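Alpha-/beta-galactoside alpha-2,3-sialyltransferase (Photobacterium phosphoreum, PDB 2ZWI) probably transfers sialic acid from a CMP-linked donor to the galactose of alpha- or beta-galactosides in alpha-2,3 linkage, using a GT-B glycosyltransferase fold. Local coordinates at residues N29-I34 with D66-T71; K75-N80 with K94-L99; I253-E258 with P265-S270; K336-K341 with Q353-L358. One frame throughout, in Å; residues are numbered along the deposited sequence. Where two conformers were deposited one is given.

Contact 1 of 4, residues N29-I34 with D66-T71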
loop_
_atom_site.group_PDB
_atom_site.type_symbol
_atom_site.label_atom_id
_atom_site.label_comp_id
_atom_site.label_asym_id
_atom_site.label_seq_id
_atom_site.Cartn_x
_atom_site.Cartn_y
_atom_site.Cartn_z
ATOM N N ASN A 29 -5.544 4.594 -24.023
ATOM C CA ASN A 29 -4.465 4.443 -25.006
ATOM C C ASN A 29 -3.384 5.524 -24.916
ATOM O O ASN A 29 -2.553 5.653 -25.813
ATOM C CB ASN A 29 -5.040 4.386 -26.419
ATOM C CG ASN A 29 -6.001 5.515 -26.690
ATOM O OD1 ASN A 29 -5.749 6.674 -26.315
ATOM N ND2 ASN A 29 -7.124 5.192 -27.338
ATOM N N ASN A 30 -3.378 6.295 -23.833
ATOM C CA ASN A 30 -2.282 7.238 -23.603
ATOM C C ASN A 30 -0.967 6.487 -23.454
ATOM O O ASN A 30 -0.952 5.372 -22.922
ATOM C CB ASN A 30 -2.513 8.056 -22.336
ATOM C CG ASN A 30 -3.757 8.894 -22.405
ATOM O OD1 ASN A 30 -4.039 9.518 -23.424
ATOM N ND2 ASN A 30 -4.512 8.918 -21.318
ATOM N N LYS A 31 0.123 7.099 -23.919
ATOM C CA LYS A 31 1.456 6.539 -23.714
ATOM C C LYS A 31 1.730 6.483 -22.214
ATOM O O LYS A 31 1.409 7.422 -21.482
ATOM C CB LYS A 31 2.524 7.369 -24.440
ATOM C CG LYS A 31 3.968 6.851 -24.274
ATOM C CD LYS A 31 4.233 5.610 -25.127
ATOM C CE LYS A 31 5.617 5.025 -24.872
ATOM N NZ LYS A 31 5.800 4.587 -23.458
ATOM N N LYS A 32 2.298 5.369 -21.760
ATOM C CA LYS A 32 2.597 5.196 -20.337
ATOM C C LYS A 32 4.089 4.947 -20.129
ATOM O O LYS A 32 4.701 4.166 -20.863
ATOM C CB LYS A 32 1.774 4.043 -19.763
ATOM C CG LYS A 32 0.264 4.273 -19.870
ATOM C CD LYS A 32 -0.527 3.048 -19.485
ATOM C CE LYS A 32 -2.008 3.217 -19.836
ATOM N NZ LYS A 32 -2.255 3.257 -21.312
ATOM N N LEU A 33 4.662 5.639 -19.148
ATOM C CA LEU A 33 6.058 5.456 -18.737
ATOM C C LEU A 33 6.065 4.884 -17.317
ATOM O O LEU A 33 5.510 5.494 -16.394
ATOM C CB LEU A 33 6.813 6.787 -18.789
ATOM C CG LEU A 33 6.686 7.606 -20.083
ATOM C CD1 LEU A 33 7.436 8.905 -19.957
ATOM C CD2 LEU A 33 7.176 6.821 -21.294
ATOM N N ILE A 34 6.674 3.713 -17.153
ATOM C CA ILE A 34 6.514 2.922 -15.936
ATOM C C ILE A 34 7.865 2.569 -15.290
ATOM O O ILE A 34 8.801 2.129 -15.973
ATOM C CB ILE A 34 5.722 1.615 -16.222
ATOM C CG1 ILE A 34 4.348 1.916 -16.850
ATOM C CG2 ILE A 34 5.546 0.802 -14.955
ATOM C CD1 ILE A 34 3.623 0.671 -17.350
ATOM N N ASP A 66 11.276 13.768 -20.757
ATOM C CA ASP A 66 11.755 15.054 -21.234
ATOM C C ASP A 66 11.856 15.148 -22.760
ATOM O O ASP A 66 11.491 16.165 -23.338
ATOM C CB ASP A 66 13.112 15.373 -20.609
ATOM C CG ASP A 66 13.025 15.662 -19.125
ATOM O OD1 ASP A 66 11.904 15.796 -18.566
ATOM O OD2 ASP A 66 14.105 15.749 -18.507
ATOM N N SER A 67 12.357 14.102 -23.415
ATOM C CA SER A 67 12.452 14.151 -24.878
ATOM C C SER A 67 11.057 14.187 -25.518
ATOM O O SER A 67 10.838 14.901 -26.500
ATOM C CB SER A 67 13.337 13.031 -25.449
ATOM O OG SER A 67 12.797 11.753 -25.189
ATOM N N MET A 68 10.108 13.450 -24.944
ATOM C CA MET A 68 8.712 13.504 -25.410
ATOM C C MET A 68 8.123 14.911 -25.289
ATOM O O MET A 68 7.482 15.407 -26.230
ATOM C CB MET A 68 7.839 12.505 -24.658
ATOM C CG MET A 68 8.220 11.062 -24.921
ATOM S SD MET A 68 7.106 9.848 -24.196
ATOM C CE MET A 68 5.767 9.933 -25.381
ATOM N N ILE A 69 8.339 15.548 -24.135
ATOM C CA ILE A 69 7.860 16.916 -23.912
ATOM C C ILE A 69 8.513 17.891 -24.902
ATOM O O ILE A 69 7.870 18.850 -25.345
ATOM C CB ILE A 69 8.045 17.371 -22.444
ATOM C CG1 ILE A 69 7.103 16.579 -21.531
ATOM C CG2 ILE A 69 7.736 18.855 -22.284
ATOM C CD1 ILE A 69 7.487 16.603 -20.081
ATOM N N LEU A 70 9.771 17.623 -25.263
ATOM C CA LEU A 70 10.500 18.487 -26.200
ATOM C C LEU A 70 9.942 18.486 -27.634
ATOM O O LEU A 70 10.254 19.381 -28.423
ATOM C CB LEU A 70 12.011 18.192 -26.184
ATOM C CG LEU A 70 12.821 18.638 -24.951
ATOM C CD1 LEU A 70 14.303 18.480 -25.204
ATOM C CD2 LEU A 70 12.524 20.081 -24.551
ATOM N N THR A 71 9.107 17.499 -27.954
ATOM C CA THR A 71 8.436 17.423 -29.256
ATOM C C THR A 71 7.315 18.455 -29.385
ATOM O O THR A 71 6.789 18.677 -30.487
ATOM C CB THR A 71 7.846 16.015 -29.528
ATOM O OG1 THR A 71 6.715 15.789 -28.676
ATOM C CG2 THR A 71 8.901 14.920 -29.304
#

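Contact 2 of 4, residues K75-N80 with K94-L99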
loop_
_atom_site.group_PDB
_atom_site.type_symbol
_atom_site.label_atom_id
_atom_site.label_comp_id
_atom_site.label_asym_id
_atom_site.label_seq_id
_atom_site.Cartn_x
_atom_site.Cartn_y
_atom_site.Cartn_z
ATOM N N LYS A 75 0.361 17.810 -24.038
ATOM C CA LYS A 75 -0.533 18.694 -23.317
ATOM C C LYS A 75 -0.423 18.509 -21.795
ATOM O O LYS A 75 -0.309 19.492 -21.047
ATOM C CB LYS A 75 -1.968 18.455 -23.799
ATOM C CG LYS A 75 -3.048 18.707 -22.763
ATOM C CD LYS A 75 -3.288 20.188 -22.551
ATOM C CE LYS A 75 -4.469 20.694 -23.369
ATOM N NZ LYS A 75 -4.930 22.005 -22.824
ATOM N N LYS A 76 -0.423 17.251 -21.356
ATOM C CA LYS A 76 -0.534 16.920 -19.935
ATOM C C LYS A 76 0.307 15.704 -19.542
ATOM O O LYS A 76 0.469 14.776 -20.324
ATOM C CB LYS A 76 -2.012 16.685 -19.576
ATOM C CG LYS A 76 -2.277 16.093 -18.185
ATOM C CD LYS A 76 -3.760 16.083 -17.831
ATOM C CE LYS A 76 -4.541 15.021 -18.600
ATOM N NZ LYS A 76 -6.009 15.079 -18.312
ATOM N N VAL A 77 0.824 15.723 -18.313
ATOM C CA VAL A 77 1.447 14.543 -17.700
ATOM C C VAL A 77 0.684 14.229 -16.403
ATOM O O VAL A 77 0.514 15.099 -15.531
ATOM C CB VAL A 77 2.969 14.754 -17.409
ATOM C CG1 VAL A 77 3.578 13.537 -16.694
ATOM C CG2 VAL A 77 3.730 15.049 -18.703
ATOM N N ILE A 78 0.184 13.002 -16.304
ATOM C CA ILE A 78 -0.378 12.505 -15.059
ATOM C C ILE A 78 0.690 11.645 -14.387
ATOM O O ILE A 78 1.143 10.656 -14.962
ATOM C CB ILE A 78 -1.689 11.688 -15.284
ATOM C CG1 ILE A 78 -2.680 12.478 -16.159
ATOM C CG2 ILE A 78 -2.340 11.346 -13.942
ATOM C CD1 ILE A 78 -3.930 11.698 -16.536
ATOM N N ILE A 79 1.114 12.040 -13.192
ATOM C CA ILE A 79 2.104 11.274 -12.447
ATOM C C ILE A 79 1.414 10.478 -11.332
ATOM O O ILE A 79 0.697 11.040 -10.505
ATOM C CB ILE A 79 3.222 12.164 -11.837
ATOM C CG1 ILE A 79 3.769 13.166 -12.867
ATOM C CG2 ILE A 79 4.362 11.288 -11.288
ATOM C CD1 ILE A 79 4.515 14.342 -12.239
ATOM N N ASN A 80 1.638 9.167 -11.347
ATOM C CA ASN A 80 1.077 8.253 -10.372
ATOM C C ASN A 80 2.221 7.704 -9.517
ATOM O O ASN A 80 3.151 7.081 -10.039
ATOM C CB ASN A 80 0.307 7.135 -11.090
ATOM C CG ASN A 80 -0.753 7.680 -12.062
ATOM O OD1 ASN A 80 -0.471 7.997 -13.223
ATOM N ND2 ASN A 80 -1.976 7.780 -11.581
ATOM N N LYS A 94 9.900 18.519 -10.976
ATOM C CA LYS A 94 11.078 19.367 -11.174
ATOM C C LYS A 94 11.572 19.329 -12.634
ATOM O O LYS A 94 11.788 20.373 -13.248
ATOM C CB LYS A 94 12.179 18.927 -10.191
ATOM C CG LYS A 94 13.499 19.716 -10.226
ATOM C CD LYS A 94 14.090 19.788 -8.806
ATOM C CE LYS A 94 15.183 18.763 -8.538
ATOM N NZ LYS A 94 16.515 19.453 -8.296
ATOM N N SER A 95 11.709 18.124 -13.188
ATOM C CA SER A 95 12.237 17.944 -14.544
ATOM C C SER A 95 11.293 18.503 -15.616
ATOM O O SER A 95 11.743 19.163 -16.554
ATOM C CB SER A 95 12.543 16.469 -14.809
ATOM O OG SER A 95 13.382 15.930 -13.797
ATOM N N ILE A 96 9.993 18.243 -15.468
ATOM C CA ILE A 96 8.962 18.795 -16.367
ATOM C C ILE A 96 8.916 20.334 -16.351
ATOM O O ILE A 96 8.938 20.970 -17.419
ATOM C CB ILE A 96 7.543 18.236 -16.039
ATOM C CG1 ILE A 96 7.491 16.721 -16.243
ATOM C CG2 ILE A 96 6.467 18.939 -16.886
ATOM C CD1 ILE A 96 6.243 16.073 -15.678
ATOM N N GLU A 97 8.828 20.919 -15.152
ATOM C CA GLU A 97 8.762 22.383 -14.970
ATOM C C GLU A 97 9.999 23.112 -15.505
ATOM O O GLU A 97 9.881 24.211 -16.064
ATOM C CB GLU A 97 8.577 22.758 -13.490
ATOM C CG GLU A 97 7.297 22.230 -12.817
ATOM C CD GLU A 97 6.040 23.031 -13.156
ATOM O OE1 GLU A 97 6.044 23.798 -14.153
ATOM O OE2 GLU A 97 5.032 22.893 -12.418
ATOM N N ALA A 98 11.171 22.502 -15.315
ATOM C CA ALA A 98 12.453 23.051 -15.783
ATOM C C ALA A 98 12.431 23.355 -17.279
ATOM O O ALA A 98 12.907 24.398 -17.707
ATOM C CB ALA A 98 13.589 22.092 -15.466
ATOM N N LEU A 99 11.860 22.430 -18.049
ATOM C CA LEU A 99 11.768 22.537 -19.496
ATOM C C LEU A 99 10.980 23.768 -19.965
ATOM O O LEU A 99 11.176 24.234 -21.088
ATOM C CB LEU A 99 11.200 21.249 -20.104
ATOM C CG LEU A 99 11.969 19.937 -19.928
ATOM C CD1 LEU A 99 11.172 18.779 -20.531
ATOM C CD2 LEU A 99 13.384 19.994 -20.531
#

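Contact 3 of 4, residues I253-E258 with P265-S270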
loop_
_atom_site.group_PDB
_atom_site.type_symbol
_atom_site.label_atom_id
_atom_site.label_comp_id
_atom_site.label_asym_id
_atom_site.label_seq_id
_atom_site.Cartn_x
_atom_site.Cartn_y
_atom_site.Cartn_z
ATOM N N ILE A 253 6.309 -18.991 16.069
ATOM C CA ILE A 253 5.957 -20.392 16.366
ATOM C C ILE A 253 5.187 -20.471 17.680
ATOM O O ILE A 253 4.165 -21.162 17.768
ATOM C CB ILE A 253 7.220 -21.306 16.424
ATOM C CG1 ILE A 253 7.784 -21.546 15.020
ATOM C CG2 ILE A 253 6.909 -22.667 17.069
ATOM C CD1 ILE A 253 9.291 -21.887 15.016
ATOM N N ASP A 254 5.673 -19.754 18.694
ATOM C CA ASP A 254 5.030 -19.709 20.013
ATOM C C ASP A 254 3.617 -19.104 19.970
ATOM O O ASP A 254 2.688 -19.622 20.611
ATOM C CB ASP A 254 5.897 -18.940 21.014
ATOM C CG ASP A 254 7.151 -19.714 21.446
ATOM O OD1 ASP A 254 8.012 -19.075 22.090
ATOM O OD2 ASP A 254 7.286 -20.937 21.159
ATOM N N ILE A 255 3.475 -18.010 19.221
ATOM C CA ILE A 255 2.167 -17.373 18.975
ATOM C C ILE A 255 1.198 -18.370 18.354
ATOM O O ILE A 255 0.044 -18.433 18.744
ATOM C CB ILE A 255 2.267 -16.134 18.051
ATOM C CG1 ILE A 255 2.960 -14.976 18.762
ATOM C CG2 ILE A 255 0.864 -15.664 17.583
ATOM C CD1 ILE A 255 3.528 -13.949 17.819
ATOM N N LEU A 256 1.665 -19.125 17.372
ATOM C CA LEU A 256 0.831 -20.139 16.738
ATOM C C LEU A 256 0.452 -21.296 17.672
ATOM O O LEU A 256 -0.663 -21.839 17.557
ATOM C CB LEU A 256 1.477 -20.656 15.465
ATOM C CG LEU A 256 1.233 -19.735 14.281
ATOM C CD1 LEU A 256 2.327 -19.948 13.229
ATOM C CD2 LEU A 256 -0.174 -19.925 13.715
ATOM N N THR A 257 1.341 -21.668 18.598
ATOM C CA THR A 257 0.955 -22.725 19.540
ATOM C C THR A 257 -0.043 -22.230 20.583
ATOM O O THR A 257 -0.946 -22.965 20.941
ATOM C CB THR A 257 2.112 -23.583 20.175
ATOM O OG1 THR A 257 2.183 -23.401 21.602
ATOM C CG2 THR A 257 3.429 -23.395 19.517
ATOM N N GLU A 258 0.090 -20.976 21.022
ATOM C CA GLU A 258 -0.903 -20.364 21.898
ATOM C C GLU A 258 -2.274 -20.224 21.206
ATOM O O GLU A 258 -3.320 -20.525 21.799
ATOM C CB GLU A 258 -0.404 -19.004 22.400
ATOM C CG GLU A 258 -1.187 -18.442 23.601
ATOM C CD GLU A 258 -1.050 -19.292 24.861
ATOM O OE1 GLU A 258 -1.898 -19.162 25.766
ATOM O OE2 GLU A 258 -0.101 -20.092 24.948
ATOM N N PRO A 265 -5.824 -17.704 27.812
ATOM C CA PRO A 265 -6.176 -16.408 28.397
ATOM C C PRO A 265 -5.609 -15.223 27.615
ATOM O O PRO A 265 -5.984 -14.071 27.879
ATOM C CB PRO A 265 -5.519 -16.465 29.783
ATOM C CG PRO A 265 -4.385 -17.384 29.621
ATOM C CD PRO A 265 -4.796 -18.404 28.606
ATOM N N ILE A 266 -4.691 -15.509 26.691
ATOM C CA ILE A 266 -3.997 -14.485 25.912
ATOM C C ILE A 266 -4.662 -14.396 24.555
ATOM O O ILE A 266 -5.257 -13.382 24.219
ATOM C CB ILE A 266 -2.491 -14.830 25.732
ATOM C CG1 ILE A 266 -1.780 -14.838 27.093
ATOM C CG2 ILE A 266 -1.819 -13.844 24.780
ATOM C CD1 ILE A 266 -0.610 -15.834 27.182
ATOM N N ILE A 267 -4.569 -15.468 23.781
ATOM C CA ILE A 267 -5.254 -15.520 22.504
ATOM C C ILE A 267 -6.641 -16.142 22.720
ATOM O O ILE A 267 -6.816 -17.354 22.582
ATOM C CB ILE A 267 -4.420 -16.267 21.433
ATOM C CG1 ILE A 267 -3.013 -15.654 21.337
ATOM C CG2 ILE A 267 -5.137 -16.239 20.072
ATOM C CD1 ILE A 267 -2.084 -16.342 20.340
ATOM N N THR A 268 -7.613 -15.304 23.079
ATOM C CA THR A 268 -8.977 -15.770 23.371
ATOM C C THR A 268 -9.725 -16.251 22.120
ATOM O O THR A 268 -10.558 -17.150 22.205
ATOM C CB THR A 268 -9.811 -14.718 24.158
ATOM O OG1 THR A 268 -9.911 -13.509 23.402
ATOM C CG2 THR A 268 -9.156 -14.407 25.517
ATOM N N ASN A 269 -9.406 -15.661 20.966
ATOM C CA ASN A 269 -9.934 -16.095 19.665
ATOM C C ASN A 269 -9.098 -17.209 19.068
ATOM O O ASN A 269 -8.137 -16.949 18.333
ATOM C CB ASN A 269 -9.940 -14.942 18.660
ATOM C CG ASN A 269 -10.917 -13.868 19.003
ATOM O OD1 ASN A 269 -10.662 -12.684 18.744
ATOM N ND2 ASN A 269 -12.054 -14.253 19.578
ATOM N N SER A 270 -9.486 -18.446 19.362
ATOM C CA SER A 270 -8.725 -19.635 18.980
ATOM C C SER A 270 -8.733 -19.933 17.487
ATOM O O SER A 270 -9.699 -19.626 16.792
ATOM C CB SER A 270 -9.274 -20.860 19.713
ATOM O OG SER A 270 -8.495 -21.995 19.394
#

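Contact 4 of 4, residues K336-K341 with Q353-L358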
loop_
_atom_site.group_PDB
_atom_site.type_symbol
_atom_site.label_atom_id
_atom_site.label_comp_id
_atom_site.label_asym_id
_atom_site.label_seq_id
_atom_site.Cartn_x
_atom_site.Cartn_y
_atom_site.Cartn_z
ATOM N N LYS A 336 -8.533 -12.210 14.201
ATOM C CA LYS A 336 -8.558 -12.889 15.494
ATOM C C LYS A 336 -7.603 -12.318 16.548
ATOM O O LYS A 336 -7.913 -12.347 17.739
ATOM C CB LYS A 336 -8.353 -14.405 15.336
ATOM C CG LYS A 336 -9.518 -15.114 14.650
ATOM C CD LYS A 336 -9.429 -16.612 14.840
ATOM C CE LYS A 336 -10.533 -17.342 14.108
ATOM N NZ LYS A 336 -11.869 -17.012 14.629
ATOM N N PHE A 337 -6.451 -11.808 16.109
ATOM C CA PHE A 337 -5.424 -11.256 17.003
ATOM C C PHE A 337 -4.325 -10.590 16.175
ATOM O O PHE A 337 -4.081 -10.997 15.040
ATOM C CB PHE A 337 -4.808 -12.349 17.902
ATOM C CG PHE A 337 -4.239 -13.531 17.143
ATOM C CD1 PHE A 337 -2.938 -13.496 16.642
ATOM C CD2 PHE A 337 -5.009 -14.671 16.923
ATOM C CE1 PHE A 337 -2.412 -14.576 15.936
ATOM C CE2 PHE A 337 -4.491 -15.755 16.217
ATOM C CZ PHE A 337 -3.188 -15.703 15.725
ATOM N N ILE A 338 -3.689 -9.554 16.725
ATOM C CA ILE A 338 -2.444 -9.028 16.150
ATOM C C ILE A 338 -1.387 -8.888 17.242
ATOM O O ILE A 338 -1.653 -8.312 18.301
ATOM C CB ILE A 338 -2.618 -7.657 15.430
ATOM C CG1 ILE A 338 -3.763 -7.690 14.407
ATOM C CG2 ILE A 338 -1.326 -7.263 14.722
ATOM C CD1 ILE A 338 -3.961 -6.340 13.673
ATOM N N PHE A 339 -0.199 -9.434 16.989
ATOM C CA PHE A 339 0.932 -9.273 17.896
ATOM C C PHE A 339 1.864 -8.190 17.406
ATOM O O PHE A 339 2.186 -8.113 16.218
ATOM C CB PHE A 339 1.715 -10.572 18.089
ATOM C CG PHE A 339 1.094 -11.505 19.091
ATOM C CD1 PHE A 339 1.657 -11.665 20.358
ATOM C CD2 PHE A 339 -0.070 -12.205 18.777
ATOM C CE1 PHE A 339 1.074 -12.519 21.295
ATOM C CE2 PHE A 339 -0.662 -13.048 19.709
ATOM C CZ PHE A 339 -0.088 -13.214 20.965
ATOM N N TYR A 340 2.300 -7.374 18.349
ATOM C CA TYR A 340 3.203 -6.273 18.070
ATOM C C TYR A 340 4.482 -6.405 18.899
ATOM O O TYR A 340 4.445 -6.837 20.052
ATOM C CB TYR A 340 2.523 -4.951 18.417
ATOM C CG TYR A 340 1.234 -4.669 17.671
ATOM C CD1 TYR A 340 0.005 -5.117 18.163
ATOM C CD2 TYR A 340 1.245 -3.947 16.471
ATOM C CE1 TYR A 340 -1.189 -4.841 17.481
ATOM C CE2 TYR A 340 0.065 -3.668 15.786
ATOM C CZ TYR A 340 -1.146 -4.114 16.298
ATOM O OH TYR A 340 -2.318 -3.832 15.627
ATOM N N LYS A 341 5.609 -6.029 18.300
ATOM C CA LYS A 341 6.842 -5.788 19.041
ATOM C C LYS A 341 6.664 -4.405 19.650
ATOM O O LYS A 341 6.644 -3.394 18.925
ATOM C CB LYS A 341 8.040 -5.818 18.084
ATOM C CG LYS A 341 9.381 -5.379 18.666
ATOM C CD LYS A 341 10.252 -4.841 17.537
ATOM C CE LYS A 341 11.673 -4.508 17.975
ATOM N NZ LYS A 341 12.500 -4.135 16.773
ATOM N N GLN A 353 -2.331 2.080 18.189
ATOM C CA GLN A 353 -3.441 3.011 18.361
ATOM C C GLN A 353 -4.189 3.364 17.067
ATOM O O GLN A 353 -5.415 3.450 17.083
ATOM C CB GLN A 353 -3.029 4.272 19.134
ATOM C CG GLN A 353 -2.603 4.025 20.590
ATOM C CD GLN A 353 -3.653 3.296 21.415
ATOM O OE1 GLN A 353 -3.349 2.307 22.074
ATOM N NE2 GLN A 353 -4.896 3.768 21.364
ATOM N N VAL A 354 -3.476 3.573 15.962
ATOM C CA VAL A 354 -4.142 3.869 14.677
ATOM C C VAL A 354 -4.963 2.673 14.216
ATOM O O VAL A 354 -6.040 2.832 13.629
ATOM C CB VAL A 354 -3.174 4.227 13.516
ATOM C CG1 VAL A 354 -3.928 4.977 12.411
ATOM C CG2 VAL A 354 -2.043 5.066 13.980
ATOM N N MET A 355 -4.459 1.469 14.480
ATOM C CA MET A 355 -5.160 0.243 14.076
ATOM C C MET A 355 -6.418 0.029 14.922
ATOM O O MET A 355 -7.452 -0.412 14.408
ATOM C CB MET A 355 -4.221 -0.965 14.095
ATOM C CG MET A 355 -3.151 -0.884 12.981
ATOM S SD MET A 355 -1.912 -2.199 12.948
ATOM C CE MET A 355 -2.794 -3.465 12.043
ATOM N N ILE A 356 -6.347 0.378 16.206
ATOM C CA ILE A 356 -7.554 0.359 17.047
ATOM C C ILE A 356 -8.582 1.392 16.569
ATOM O O ILE A 356 -9.760 1.057 16.376
ATOM C CB ILE A 356 -7.218 0.531 18.550
ATOM C CG1 ILE A 356 -6.586 -0.755 19.095
ATOM C CG2 ILE A 356 -8.463 0.913 19.357
ATOM C CD1 ILE A 356 -5.836 -0.560 20.435
ATOM N N GLU A 357 -8.134 2.630 16.356
ATOM C CA GLU A 357 -9.027 3.721 15.915
ATOM C C GLU A 357 -9.756 3.434 14.602
ATOM O O GLU A 357 -10.917 3.833 14.429
ATOM C CB GLU A 357 -8.272 5.052 15.813
ATOM C CG GLU A 357 -7.777 5.594 17.151
ATOM C CD GLU A 357 -8.905 5.792 18.158
ATOM O OE1 GLU A 357 -8.827 5.233 19.275
ATOM O OE2 GLU A 357 -9.879 6.494 17.814
ATOM N N LEU A 358 -9.082 2.728 13.695
ATOM C CA LEU A 358 -9.654 2.346 12.398
ATOM C C LEU A 358 -10.485 1.067 12.437
ATOM O O LEU A 358 -10.967 0.597 11.403
ATOM C CB LEU A 358 -8.533 2.188 11.366
ATOM C CG LEU A 358 -7.914 3.502 10.887
ATOM C CD1 LEU A 358 -6.616 3.217 10.175
ATOM C CD2 LEU A 358 -8.880 4.218 9.962
#

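Contact 1 of 4, residues N29-I34 with D66-T71
Lys31 and Met68 mark the closest approach of the two backbones, strand 31-36 and helix 58-70, with their CA atoms 10.2 Å apart, a spacing that side chains alone bridge. Met68 does most of the bridging. Its chain leaves the helix extended as far as the sulfur and then bends at the last torsion (chi3 78°), which swings the terminal methyl aside and gives the residue two distinct contacts. Met68 CE meets Lys31 CG at 3.7 Å, the two side chains crossing at about a right angle, so the lysine is touched on its aliphatic part. Met68 SD lies 4.2 Å from Leu33 CD2, and here the side chains run past each other in opposite directions. Lys31 is modelled in two conformers, so the details of its outer chain are less certain; in one, the bends at chi2 and chi4 carry NZ to Ser53 OG, with a weak bond to Lys32 O. On the helix side, Met68 O accepts both Thr71 N and Thr71 OG1, the hydroxyl at 2.6 Å in the carbonyl plane. Leu33 also packs on Leu61 and Leu65 of the same helix, and both Leu33 and Met68 touch Ile5 of strand 3-10. This is helix-on-sheet packing of a Rossmann-like alpha/beta domain, with helix 58-70 laid against a parallel sheet.

Contact 2 of 4, residues K75-N80 with K94-L99
Val77 and Ile96 reach toward each other tip to tip, and nearly everything in this contact converges on one methyl, Ile96 CD1. Ile96 CD1 rests 3.8 Å from Val77 CG1 and 3.9 Å from Val77 CB, with Val77 CG2 only slightly farther, so it sits against the branch point of the valine. A second strand residue, Ile79, brings its own CD1 to within 4.2 Å of Ile96 CD1. Val77 and Ile79 are two positions apart on strand 74-82 and therefore offer their side chains to the same face of the sheet. The isoleucine gets there because its CG1 branch leaves the helix extended (chi2 168°), which puts CD1 far enough out to span backbones whose CA atoms, of Val77 and Ile96, are 8.7 Å apart. No hydrogen bond crosses the interface. In the next shell, Ile105 of strand 104-110 and Leu65 of helix 58-70 pack on Ile96, while Val7 of strand 3-10 borders both Val77 and Ile79. Ile79 also packs on Val89, Ile92 and Ile93, from earlier turns of the helix. Backbone hydrogen bonds of Val77 with Glu104 and Glu106 fix the strand beside its parallel neighbour. Strand 74-82, helix 86-98 and strand 104-110 thus form a classic beta-alpha-beta crossover unit, joined through its hydrophobic interior.

Contact 3 of 4, residues I253-E258 with P265-S270
Ile267 and Glu258 carry the apolar part of this contact. Ile267 CD1 lies 3.8 Å from Glu258 CB, and Ile267 CG1 is 4.0 Å from Glu258 CG, so the isoleucine packs along the aliphatic half of the glutamate. Ile267 CD1 also touches Ile255 CG2 at 4.1 Å, the two isoleucines crossing at about a right angle, and lies 3.4 Å from the backbone oxygen Ile255 O, a van der Waals contact. With CG anti to the backbone N (chi1 -165°) and a bend at chi2, Glu258 turns its carboxylate toward Pro265 and Ile266, where Glu258 OE1 stands 3.8 Å from Ile266 CD1 and beside the ring of Pro265. No hydrogen bond joins the two segments; Ser264, between them, bridges both. Its OG binds Glu258 OE1 and the backbone nitrogens of Ile266 and Ile267, while Lys261 NZ forms a salt bridge with Glu258 OE2; together they probably steady the carboxylate beside the loop leading to strand 275-279. On the sheet side, Ile267 packs on Phe337 and Phe339 of strand 334-340, and Ile255 on Phe339 and on Phe239 of strand 236-240; on another flank, Leu256 meets Ile290 and His294 of helix 287-294.

Contact 4 of 4, residues K336-K341 with Q353-L358
Met355 of helix 350-357 reaches across to Tyr340 and Ile338 of strand 334-340, and following it outward accounts for the whole contact. Met355 CB lies 3.8 Å from Tyr340 OH, and CG passes the same hydroxyl slightly farther off. With CG anti to the carbonyl carbon (chi1 -69°) and the next torsion extended, the chain leads straight from the helix to SD. Met355 SD stops 3.2 Å from Tyr340 OH and 5.0 Å from the centroid of the tyrosine ring, 90° off the ring normal, a Met-aromatic contact made at the ring edge and in its plane. The bend at chi3 (84°) then turns CE toward Ile338: Met355 CE is 3.6 Å from Tyr340 OH and 3.5 Å from Ile338 CD1, where the methionine and isoleucine chains cross at about a right angle. Ile338 also places its CG2 over one face of the Tyr340 ring, 3.5 Å above the plane and displaced toward the rim, so the ring is packed on a face by its own strand and at an edge by the helix. The Tyr340 hydroxyl is buried here with no hydrogen-bonding partner in the model. The Met355 side chain lies about 6 Å from that of Ser323, a CMP-binding residue. Phe326 of helix 325-328 packs on both Met355 and Ile338, with Phe327 also against Met355. Strand 366-368 lies beside strand 334-340 through backbone bonds of Ile338, and its Val366 packs on Tyr340 and Ile356, so that helix 350-357 covers the edge region of the six-stranded sheet.

Overall arrangement
The four contacts come in series along the chain and fall into two groups on opposite sides of its centre. Contacts 1 and 2, with centres about 10 Å apart, share the seven-stranded parallel sheet; helix 58-70 leads into strand 74-82, and Ile69 packs on Ile96 between them. Contacts 3 and 4, with centres about 16 Å apart, lie at the six-stranded sheet, which contact 3 meets where Ile267 packs on Phe337 and Phe339. Centres in different groups lie 39 to 53 Å apart. Two Rossmann-like halves of this kind define the GT-B fold. Bound CMP lies between them, and contact 4 is nearest to it, the Met355 side chain being about 9 Å from the nucleotide.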